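PDB 1VGM: 378aa long hypothetical citrate synthase from Sulfolobus tokodaii, which belongs to the citrate synthase family of mainly helical, dimeric enzymes, although its own function remains hypothetical. Local coordinates for residues K228-V231 and E232-S235; K270-K273 and T274-K277; V286-Y289 and Y290-E294. One frame throughout, in Å; residues are numbered along the deposited sequence.

Interaction 1: residues K228-V231 and E232-S235; sequences KQFV and EIGS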
loop_
_atom_site.group_PDB
_atom_site.type_symbol
_atom_site.label_atom_id
_atom_site.label_comp_id
_atom_site.label_asym_id
_atom_site.label_seq_id
_atom_site.Cartn_x
_atom_site.Cartn_y
_atom_site.Cartn_z
ATOM N N LYS A 228 -13.410 -13.973 -19.731
ATOM C CA LYS A 228 -14.854 -14.060 -19.555
ATOM C C LYS A 228 -15.590 -13.760 -20.860
ATOM O O LYS A 228 -16.725 -14.199 -21.059
ATOM C CB LYS A 228 -15.314 -13.092 -18.462
ATOM C CG LYS A 228 -15.033 -13.602 -17.055
ATOM C CD LYS A 228 -15.466 -12.624 -15.979
ATOM C CE LYS A 228 -15.025 -13.137 -14.609
ATOM N NZ LYS A 228 -15.504 -12.309 -13.464
ATOM N N GLN A 229 -14.939 -13.020 -21.751
ATOM C CA GLN A 229 -15.462 -12.851 -23.095
ATOM C C GLN A 229 -15.703 -14.208 -23.742
ATOM O O GLN A 229 -16.792 -14.474 -24.243
ATOM C CB GLN A 229 -14.494 -12.022 -23.946
ATOM C CG GLN A 229 -14.388 -10.570 -23.515
ATOM C CD GLN A 229 -13.272 -9.835 -24.225
ATOM O OE1 GLN A 229 -13.428 -8.683 -24.629
ATOM N NE2 GLN A 229 -12.137 -10.498 -24.380
ATOM N N PHE A 230 -14.688 -15.065 -23.720
ATOM C CA PHE A 230 -14.778 -16.373 -24.358
ATOM C C PHE A 230 -15.844 -17.254 -23.708
ATOM O O PHE A 230 -16.579 -17.953 -24.399
ATOM C CB PHE A 230 -13.420 -17.077 -24.302
ATOM C CG PHE A 230 -12.271 -16.201 -24.715
ATOM C CD1 PHE A 230 -11.036 -16.310 -24.088
ATOM C CD2 PHE A 230 -12.428 -15.252 -25.725
ATOM C CE1 PHE A 230 -9.980 -15.478 -24.447
ATOM C CE2 PHE A 230 -11.377 -14.415 -26.091
ATOM C CZ PHE A 230 -10.150 -14.532 -25.453
ATOM N N VAL A 231 -15.921 -17.219 -22.383
ATOM C CA VAL A 231 -16.959 -17.944 -21.661
ATOM C C VAL A 231 -18.344 -17.494 -22.123
ATOM O O VAL A 231 -19.237 -18.309 -22.347
ATOM C CB VAL A 231 -16.846 -17.710 -20.144
ATOM C CG1 VAL A 231 -17.992 -18.404 -19.423
ATOM C CG2 VAL A 231 -15.507 -18.222 -19.634
ATOM N N GLU A 232 -18.516 -16.188 -22.275
ATOM C CA GLU A 232 -19.791 -15.649 -22.724
ATOM C C GLU A 232 -20.104 -16.034 -24.178
ATOM O O GLU A 232 -21.243 -16.359 -24.511
ATOM C CB GLU A 232 -19.789 -14.127 -22.574
ATOM C CG GLU A 232 -21.116 -13.469 -22.915
ATOM C CD GLU A 232 -21.174 -12.018 -22.462
ATOM O OE1 GLU A 232 -21.535 -11.776 -21.290
ATOM O OE2 GLU A 232 -20.854 -11.123 -23.272
ATOM N N ILE A 233 -19.091 -15.999 -25.039
ATOM C CA ILE A 233 -19.272 -16.428 -26.419
ATOM C C ILE A 233 -19.760 -17.871 -26.506
ATOM O O ILE A 233 -20.649 -18.177 -27.300
ATOM C CB ILE A 233 -17.968 -16.282 -27.221
ATOM C CG1 ILE A 233 -17.626 -14.800 -27.351
ATOM C CG2 ILE A 233 -18.122 -16.901 -28.606
ATOM C CD1 ILE A 233 -16.154 -14.522 -27.493
ATOM N N GLY A 234 -19.185 -18.751 -25.692
ATOM C CA GLY A 234 -19.776 -20.061 -25.488
ATOM C C GLY A 234 -19.250 -21.113 -26.445
ATOM O O GLY A 234 -18.859 -22.202 -26.032
ATOM N N SER A 235 -19.239 -20.784 -27.732
ATOM C CA SER A 235 -18.754 -21.701 -28.752
ATOM C C SER A 235 -18.179 -20.921 -29.921
ATOM O O SER A 235 -18.519 -19.761 -30.125
ATOM C CB SER A 235 -19.896 -22.585 -29.253
ATOM O OG SER A 235 -19.384 -23.767 -29.839
#
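Phe230 and Ile233 meet through a single pair of apolar atoms, CD2 of the ring and CD1 of the isoleucine, 4.2 Å apart. The methyl comes in at the ring edge, near its plane, and the two side chains lie next to each other pointing the same way, as expected for i and i+3 positions on one α-helix. The torsion of Ile233 sets CG1 beside its own backbone N (chi1 -67°), which also lays CD1 against the carbonyl of Gln229, at 3.3 Å from its O.

Three backbone hydrogen bonds hold the turn. Glu232 N reaches Lys228 O at 2.9 Å, Ile233 N reaches Gln229 O at 2.9 Å, and Gly234 N reaches Phe230 O at 3.0 Å, with a nearly straight N-H...O angle of 175°. That last bond coincides with the end of the helix: Gly234 has a phi of 92°, and the chain turns away from it.

Among the polar ends, Gln229 OE1 accepts from Met255 N and Glu232 OE2 from Trp242 NE1. Phe230 and Ile233 pack on helix 284-304, while Gln229, Glu232 and Ile233 touch helix 239-249.

Interaction 2: residues K270-K273 and T274-K277; sequences KIFK and TLAK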
loop_
_atom_site.group_PDB
_atom_site.type_symbol
_atom_site.label_atom_id
_atom_site.label_comp_id
_atom_site.label_asym_id
_atom_site.label_seq_id
_atom_site.Cartn_x
_atom_site.Cartn_y
_atom_site.Cartn_z
ATOM N N LYS A 270 2.123 -13.782 -27.748
ATOM C CA LYS A 270 2.542 -14.850 -28.648
ATOM C C LYS A 270 2.881 -16.116 -27.864
ATOM O O LYS A 270 2.522 -17.221 -28.260
ATOM C CB LYS A 270 3.769 -14.417 -29.457
ATOM C CG LYS A 270 3.501 -13.393 -30.555
ATOM C CD LYS A 270 4.825 -12.815 -31.067
ATOM C CE LYS A 270 4.688 -12.138 -32.418
ATOM N NZ LYS A 270 6.033 -11.913 -33.041
ATOM N N ILE A 271 3.590 -15.951 -26.754
ATOM C CA ILE A 271 4.059 -17.101 -25.995
ATOM C C ILE A 271 2.901 -17.752 -25.234
ATOM O O ILE A 271 2.736 -18.965 -25.271
ATOM C CB ILE A 271 5.190 -16.695 -25.010
ATOM C CG1 ILE A 271 6.396 -16.195 -25.806
ATOM C CG2 ILE A 271 5.567 -17.875 -24.115
ATOM C CD1 ILE A 271 7.464 -15.524 -24.967
ATOM N N PHE A 272 2.083 -16.950 -24.560
ATOM C CA PHE A 272 0.870 -17.484 -23.941
ATOM C C PHE A 272 0.011 -18.250 -24.949
ATOM O O PHE A 272 -0.556 -19.304 -24.634
ATOM C CB PHE A 272 0.039 -16.355 -23.325
ATOM C CG PHE A 272 0.438 -16.001 -21.920
ATOM C CD1 PHE A 272 0.829 -14.708 -21.598
ATOM C CD2 PHE A 272 0.425 -16.962 -20.920
ATOM C CE1 PHE A 272 1.207 -14.382 -20.294
ATOM C CE2 PHE A 272 0.799 -16.646 -19.621
ATOM C CZ PHE A 272 1.190 -15.354 -19.306
ATOM N N LYS A 273 -0.091 -17.720 -26.161
ATOM C CA LYS A 273 -0.911 -18.370 -27.175
ATOM C C LYS A 273 -0.367 -19.770 -27.462
ATOM O O LYS A 273 -1.115 -20.742 -27.453
ATOM C CB LYS A 273 -0.937 -17.536 -28.463
ATOM C CG LYS A 273 -1.874 -18.093 -29.544
ATOM C CD LYS A 273 -1.874 -17.219 -30.787
ATOM C CE LYS A 273 -2.521 -17.915 -31.978
ATOM N NZ LYS A 273 -3.972 -18.135 -31.770
ATOM N N THR A 274 0.938 -19.866 -27.703
ATOM C CA THR A 274 1.559 -21.148 -28.012
ATOM C C THR A 274 1.379 -22.134 -26.855
ATOM O O THR A 274 1.161 -23.324 -27.070
ATOM C CB THR A 274 3.073 -20.983 -28.310
ATOM O OG1 THR A 274 3.759 -20.562 -27.126
ATOM C CG2 THR A 274 3.287 -19.937 -29.361
ATOM N N LEU A 275 1.464 -21.639 -25.625
ATOM C CA LEU A 275 1.090 -22.449 -24.472
ATOM C C LEU A 275 -0.354 -22.923 -24.559
ATOM O O LEU A 275 -0.633 -24.112 -24.444
ATOM C CB LEU A 275 1.289 -21.655 -23.183
ATOM C CG LEU A 275 2.736 -21.317 -22.848
ATOM C CD1 LEU A 275 2.766 -20.432 -21.615
ATOM C CD2 LEU A 275 3.538 -22.614 -22.643
ATOM N N ALA A 276 -1.276 -21.988 -24.756
ATOM C CA ALA A 276 -2.683 -22.339 -24.914
ATOM C C ALA A 276 -2.844 -23.374 -26.018
ATOM O O ALA A 276 -3.492 -24.398 -25.830
ATOM C CB ALA A 276 -3.500 -21.091 -25.239
ATOM N N LYS A 277 -2.243 -23.104 -27.170
ATOM C CA LYS A 277 -2.328 -24.005 -28.308
ATOM C C LYS A 277 -1.986 -25.441 -27.932
ATOM O O LYS A 277 -2.639 -26.377 -28.381
ATOM C CB LYS A 277 -1.397 -23.538 -29.426
ATOM C CG LYS A 277 -1.558 -24.316 -30.733
ATOM C CD LYS A 277 -0.819 -23.639 -31.886
ATOM C CE LYS A 277 -0.414 -24.634 -32.967
ATOM N NZ LYS A 277 0.156 -23.938 -34.158
#
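The ring of Phe272 is met at a slant by Leu275, whose CD1 lies 4.2 Å from ring atom CD2 of the phenylalanine. The ring of Tyr181 also meets it, the two planes inclined at about 50°. Side chains of helices 168-180 and 314-323 also touch the ring, so the aromatic group is buried between helices in the largely helical citrate synthase fold. The pairing itself is an i to i+3 contact along the α-helix 267-280.

The backbone keeps the i to i+4 pattern. Thr274 N donates to Lys270 O at 3.1 Å, Ala276 N to Phe272 O at 2.8 Å and Lys277 N to Lys273 O at 2.6 Å. Leu275 lies over the carbonyl of Ile271, its CG 3.4 Å from that O, and brings one of its two methyls, CD1, to the phenylalanine. Lys273 follows a different course. Its chain runs extended and then bends at chi4, and NZ makes a salt bridge with Glu297 OE1 and a hydrogen bond with Tyr316 OH, so its charge is met by Glu297 of helix 284-304, with Tyr316 of helix 314-323 as a further polar partner, and not within this turn.

Ile271 O carries two donors. Leu275 N is the first, at 3.0 Å and almost in line with the carbonyl bond. The second is the hydroxyl of Thr274, whose chi1 of 66° sets OG1 between its own N and carbonyl carbon and folds it back onto the preceding turn, giving an OG1 to Ile271 O distance of 2.7 Å.

Interaction 3: residues V286-Y289 and Y290-E294; sequences VKKY and YEIAE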
loop_
_atom_site.group_PDB
_atom_site.type_symbol
_atom_site.label_atom_id
_atom_site.label_comp_id
_atom_site.label_asym_id
_atom_site.label_seq_id
_atom_site.Cartn_x
_atom_site.Cartn_y
_atom_site.Cartn_z
ATOM N N VAL A 286 -10.241 -26.833 -23.078
ATOM C CA VAL A 286 -9.302 -25.772 -23.427
ATOM C C VAL A 286 -9.427 -25.424 -24.911
ATOM O O VAL A 286 -9.424 -24.251 -25.288
ATOM C CB VAL A 286 -7.844 -26.180 -23.129
ATOM C CG1 VAL A 286 -6.903 -25.068 -23.566
ATOM C CG2 VAL A 286 -7.671 -26.461 -21.632
ATOM N N LYS A 287 -9.538 -26.455 -25.743
ATOM C CA LYS A 287 -9.617 -26.276 -27.183
ATOM C C LYS A 287 -10.836 -25.430 -27.538
ATOM O O LYS A 287 -10.774 -24.571 -28.419
ATOM C CB LYS A 287 -9.702 -27.641 -27.872
ATOM C CG LYS A 287 -9.715 -27.578 -29.395
ATOM C CD LYS A 287 -9.499 -28.962 -29.992
ATOM C CE LYS A 287 -9.728 -28.976 -31.493
ATOM N NZ LYS A 287 -11.168 -28.760 -31.814
ATOM N N LYS A 288 -11.938 -25.675 -26.840
ATOM C CA LYS A 288 -13.150 -24.896 -27.034
ATOM C C LYS A 288 -12.829 -23.412 -26.924
ATOM O O LYS A 288 -13.162 -22.633 -27.812
ATOM C CB LYS A 288 -14.208 -25.277 -25.991
ATOM C CG LYS A 288 -15.534 -24.536 -26.149
ATOM C CD LYS A 288 -16.675 -25.232 -25.398
ATOM C CE LYS A 288 -16.734 -24.835 -23.924
ATOM N NZ LYS A 288 -17.177 -23.421 -23.737
ATOM N N TYR A 289 -12.177 -23.020 -25.834
ATOM C CA TYR A 289 -11.954 -21.609 -25.586
ATOM C C TYR A 289 -10.837 -21.075 -26.465
ATOM O O TYR A 289 -10.895 -19.936 -26.938
ATOM C CB TYR A 289 -11.640 -21.375 -24.107
ATOM C CG TYR A 289 -12.853 -21.566 -23.232
ATOM C CD1 TYR A 289 -12.817 -22.425 -22.134
ATOM C CD2 TYR A 289 -14.057 -20.918 -23.530
ATOM C CE1 TYR A 289 -13.944 -22.639 -21.360
ATOM C CE2 TYR A 289 -15.191 -21.125 -22.763
ATOM C CZ TYR A 289 -15.130 -21.989 -21.680
ATOM O OH TYR A 289 -16.259 -22.210 -20.926
ATOM N N TYR A 290 -9.829 -21.906 -26.704
ATOM C CA TYR A 290 -8.748 -21.537 -27.606
ATOM C C TYR A 290 -9.307 -21.160 -28.972
ATOM O O TYR A 290 -8.940 -20.128 -29.537
ATOM C CB TYR A 290 -7.759 -22.694 -27.760
ATOM C CG TYR A 290 -6.582 -22.352 -28.642
ATOM C CD1 TYR A 290 -5.662 -21.380 -28.255
ATOM C CD2 TYR A 290 -6.396 -22.987 -29.871
ATOM C CE1 TYR A 290 -4.586 -21.049 -29.069
ATOM C CE2 TYR A 290 -5.321 -22.662 -30.695
ATOM C CZ TYR A 290 -4.423 -21.689 -30.284
ATOM O OH TYR A 290 -3.368 -21.343 -31.097
ATOM N N GLU A 291 -10.195 -21.992 -29.503
ATOM C CA GLU A 291 -10.674 -21.789 -30.863
ATOM C C GLU A 291 -11.545 -20.539 -30.953
ATOM O O GLU A 291 -11.460 -19.778 -31.921
ATOM C CB GLU A 291 -11.466 -23.007 -31.339
ATOM C CG GLU A 291 -10.605 -24.206 -31.691
ATOM C CD GLU A 291 -11.404 -25.321 -32.341
ATOM O OE1 GLU A 291 -12.609 -25.447 -32.038
ATOM O OE2 GLU A 291 -10.826 -26.071 -33.152
ATOM N N ILE A 292 -12.373 -20.330 -29.936
ATOM C CA ILE A 292 -13.085 -19.075 -29.773
ATOM C C ILE A 292 -12.114 -17.894 -29.755
ATOM O O ILE A 292 -12.270 -16.951 -30.523
ATOM C CB ILE A 292 -13.919 -19.094 -28.468
ATOM C CG1 ILE A 292 -15.117 -20.024 -28.644
ATOM C CG2 ILE A 292 -14.397 -17.694 -28.114
ATOM C CD1 ILE A 292 -15.842 -20.333 -27.348
ATOM N N ALA A 293 -11.103 -17.961 -28.890
ATOM C CA ALA A 293 -10.106 -16.898 -28.780
ATOM C C ALA A 293 -9.380 -16.625 -30.099
ATOM O O ALA A 293 -9.134 -15.465 -30.438
ATOM C CB ALA A 293 -9.090 -17.245 -27.691
ATOM N N GLU A 294 -9.040 -17.687 -30.829
ATOM C CA GLU A 294 -8.430 -17.565 -32.160
ATOM C C GLU A 294 -9.278 -16.746 -33.120
ATOM O O GLU A 294 -8.767 -15.893 -33.844
ATOM C CB GLU A 294 -8.241 -18.938 -32.799
ATOM C CG GLU A 294 -7.113 -19.774 -32.258
ATOM C CD GLU A 294 -6.865 -20.985 -33.132
ATOM O OE1 GLU A 294 -5.919 -20.947 -33.942
ATOM O OE2 GLU A 294 -7.624 -21.970 -33.017
#
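Lys287 and Glu291 are brought together by complementary torsions. The lysine holds CG anti to its backbone N and stays extended until a bend at chi4 (-68°), which turns NZ toward the next turn of the helix. The glutamate takes chi1 -75°, placing CG beside its own N and sending its carboxylate back along the helix. The chains cross obliquely, with Lys287 CG 4.1 Å from Glu291 CD, and the ends form a salt bridge, Lys287 NZ to Glu291 OE2 at 3.0 Å. The ammonium approaches from above the carboxylate plane, 58° out of it. OE2 is the bonded oxygen; Glu291 OE1 is farther from Lys287 NZ, at 3.6 Å. Both residues remain partly exposed.

A second set of contacts lies on another side of the helix. Ile292 CD1 touches Tyr289 CD2 at 4.3 Å, obliquely to the ring, and Lys288 CG at 4.4 Å, and so lies against both. Lys288 NZ hydrogen-bonds to Gly234 O, at the end of helix 222-233, while the Tyr289 ring meets those of Phe227 and Tyr322 edge-to-face.

Tyr290 points elsewhere. One face of its ring is met by Glu294 CG, 3.7 Å above the plane and offset toward the rim. Beneath these side chains the i to i+4 backbone bonds continue, from 2.8 Å for Tyr290 N to Val286 O to 3.2 Å for Ile292 N to Lys288 O.

Together these features are those of an amphipathic α-helix, with an i to i+4 lysine-glutamate salt bridge on its partly exposed side and apolar i to i+3 packing facing the helices of the fold.

How the interactions relate
Along the chain the interactions come in series: interaction 1 ends helix 222-233, interaction 2 lies on helix 267-280 and interaction 3 on helix 284-304, which directly follows it. In space interaction 3 touches both others. Its centre is about 9 Å from that of interaction 1 and about 11 Å from that of interaction 2, whereas interactions 1 and 2 are about 18 Å apart between centres and do not touch. Different side chains make the two junctions: Lys288 NZ, 3.1 Å from Gly234 O, and Ile292 reach interaction 1, while Tyr290 CD1 packs on Ala276 CB of interaction 2 at 3.7 Å. Helix 284-304 thus lies between the other two helices and packs on both in the helical fold.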